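Side-chain contact in uncharacterized protein (Treponema denticola ATCC 35404, PDB 6R9N), which senses oxygen and ferrous iron for bacterial chemotaxis, holding an iron-peroxy species at a di-iron site in a metallo-beta-lactamase-like domain: residues P123-D126 against K127-I131. Sequence-based numbering, arbitrary orientation.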
ATOM      1  N   PRO A 123      17.181   2.971   1.233  1.00 35.31           N
ATOM      2  CA  PRO A 123      16.212   2.235   2.060  1.00 30.22           C
ATOM      3  C   PRO A 123      16.278   2.717   3.500  1.00 31.38           C
ATOM      4  O   PRO A 123      17.353   2.798   4.092  1.00 33.71           O
ATOM      5  CB  PRO A 123      16.667   0.772   1.937  1.00 33.85           C
ATOM      6  CG  PRO A 123      17.766   0.772   0.864  1.00 40.10           C
ATOM      7  CD  PRO A 123      18.354   2.147   0.894  1.00 33.74           C
ATOM      8  N   ILE A 124      15.128   3.047   4.071  1.00 32.26           N
ATOM      9  CA  ILE A 124      15.052   3.470   5.466  1.00 29.55           C
ATOM     10  C   ILE A 124      14.886   2.217   6.317  1.00 26.31           C
ATOM     11  O   ILE A 124      13.949   1.443   6.078  1.00 23.22           O
ATOM     12  CB  ILE A 124      13.902   4.455   5.708  1.00 27.13           C
ATOM     13  CG1 ILE A 124      13.949   5.609   4.695  1.00 29.05           C
ATOM     14  CG2 ILE A 124      14.005   5.005   7.119  1.00 24.68           C
ATOM     15  CD1 ILE A 124      12.738   6.524   4.781  1.00 29.59           C
ATOM     16  N   PRO A 125      15.765   1.965   7.282  1.00 26.85           N
ATOM     17  CA  PRO A 125      15.573   0.811   8.165  1.00 28.91           C
ATOM     18  C   PRO A 125      14.438   1.090   9.128  1.00 26.43           C
ATOM     19  O   PRO A 125      14.047   2.236   9.347  1.00 26.96           O
ATOM     20  CB  PRO A 125      16.917   0.682   8.891  1.00 31.21           C
ATOM     21  CG  PRO A 125      17.450   2.097   8.914  1.00 26.49           C
ATOM     22  CD  PRO A 125      16.932   2.786   7.665  1.00 29.57           C
ATOM     23  N   ASP A 126      13.935   0.021   9.743  1.00 26.34           N
ATOM     24  CA  ASP A 126      12.667   0.109  10.467  1.00 25.37           C
ATOM     25  C   ASP A 126      12.646   1.207  11.535  1.00 27.45           C
ATOM     26  O   ASP A 126      11.592   1.809  11.766  1.00 26.47           O
ATOM     27  CB  ASP A 126      12.337  -1.248  11.093  1.00 28.18           C
ATOM     28  CG  ASP A 126      11.721  -2.204  10.090  1.00 29.02           C
ATOM     29  OD1 ASP A 126      11.312  -1.742   8.993  1.00 31.80           O
ATOM     30  OD2 ASP A 126      11.650  -3.411  10.383  1.00 33.88           O
ATOM     31  N   LYS A 127      13.768   1.492  12.200  1.00 22.24           N
ATOM     32  CA  LYS A 127      13.772   2.469  13.287  1.00 23.58           C
ATOM     33  C   LYS A 127      14.127   3.883  12.827  1.00 28.45           C
ATOM     34  O   LYS A 127      14.263   4.784  13.662  1.00 28.98           O
ATOM     35  CB  LYS A 127      14.726   2.037  14.403  1.00 26.22           C
ATOM     36  CG  LYS A 127      14.199   0.857  15.213  1.00 28.09           C
ATOM     37  CD  LYS A 127      15.186   0.372  16.250  1.00 33.73           C
ATOM     38  CE  LYS A 127      14.749  -0.984  16.787  1.00 32.00           C
ATOM     39  NZ  LYS A 127      14.911  -1.082  18.253  1.00 35.91           N
ATOM     40  N   GLY A 128      14.260   4.099  11.529  1.00 26.07           N
ATOM     41  CA  GLY A 128      14.441   5.424  10.987  1.00 27.59           C
ATOM     42  C   GLY A 128      15.900   5.738  10.783  1.00 31.73           C
ATOM     43  O   GLY A 128      16.793   4.932  11.049  1.00 28.85           O
ATOM     44  N   MET A 129      16.124   6.945  10.281  1.00 28.94           N
ATOM     45  CA  MET A 129      17.454   7.468  10.013  1.00 31.14           C
ATOM     46  C   MET A 129      17.319   8.980   9.894  1.00 33.21           C
ATOM     47  O   MET A 129      16.214   9.513   9.777  1.00 26.44           O
ATOM     48  CB  MET A 129      18.045   6.862   8.741  1.00 29.61           C
ATOM     49  CG  MET A 129      17.285   7.277   7.476  1.00 28.83           C
ATOM     50  SD  MET A 129      17.777   6.454   5.954  1.00 34.07           S
ATOM     51  CE  MET A 129      19.565   6.585   6.035  1.00 35.21           C
ATOM     52  N   SER A 130      18.455   9.662   9.936  1.00 35.19           N
ATOM     53  CA  SER A 130      18.520  11.108   9.766  1.00 31.80           C
ATOM     54  C   SER A 130      19.052  11.483   8.384  1.00 33.60           C
ATOM     55  O   SER A 130      19.789  10.723   7.748  1.00 32.25           O
ATOM     56  CB  SER A 130      19.372  11.745  10.857  1.00 28.16           C
ATOM     57  OG  SER A 130      18.681  11.686  12.095  1.00 34.33           O
ATOM     58  N   ILE A 131      18.643  12.660   7.914  1.00 33.95           N
ATOM     59  CA  ILE A 131      19.152  13.261   6.686  1.00 32.12           C
ATOM     60  C   ILE A 131      19.706  14.637   7.047  1.00 37.53           C
ATOM     61  O   ILE A 131      18.984  15.465   7.620  1.00 34.61           O
ATOM     62  CB  ILE A 131      18.049  13.372   5.622  1.00 36.60           C
ATOM     63  CG1 ILE A 131      17.342  12.022   5.458  1.00 34.45           C
ATOM     64  CG2 ILE A 131      18.613  13.833   4.299  1.00 34.99           C
ATOM     65  CD1 ILE A 131      16.007  12.117   4.728  1.00 38.77           C
TER
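A type I beta turn from Pro125 to Gly128 carries the chain from strand 121-124 to strand 130-132, each outermost in its sheet within this chain. One hydrogen bond closes it: Gly128 N donates to Pro125 O over 2.9 Å. The N-H points well at the oxygen, at 163°, but the donor sits above the carbonyl plane. At phi 95° a CB on Gly128 would press on the carbonyl oxygen of Lys127, which accounts for the glycine.

Past the turn, Met129 folds back across the incoming strand. Its CG lies between the backbone N and the carbonyl carbon (chi1 66°), which turns the chain toward Ile124 and Pro125. Met129 CG meets Ile124 CG2 at 4.0 Å. The sulfur reaches further, with Met129 SD 4.1 Å from Ile124 CG1 and also 4.1 Å from Pro125 CD. Met129 crosses both side chains at about a right angle. The same Ile124 CG2 rests on Gly128 CA at 3.9 Å. Tyr101 and Cys141 also touch Ile124 and Met129.

The polar ends at the turn face the dimer partner. Asp126 OD2 forms a salt bridge with Arg198 of the second subunit, and Lys127 NZ is hydrogen-bonded to the backbone Glu252 O of that subunit. The backbone bond and the packing of Met129 on Ile124 thus hold the turn's shape, while the two polar contacts tie it to the second subunit.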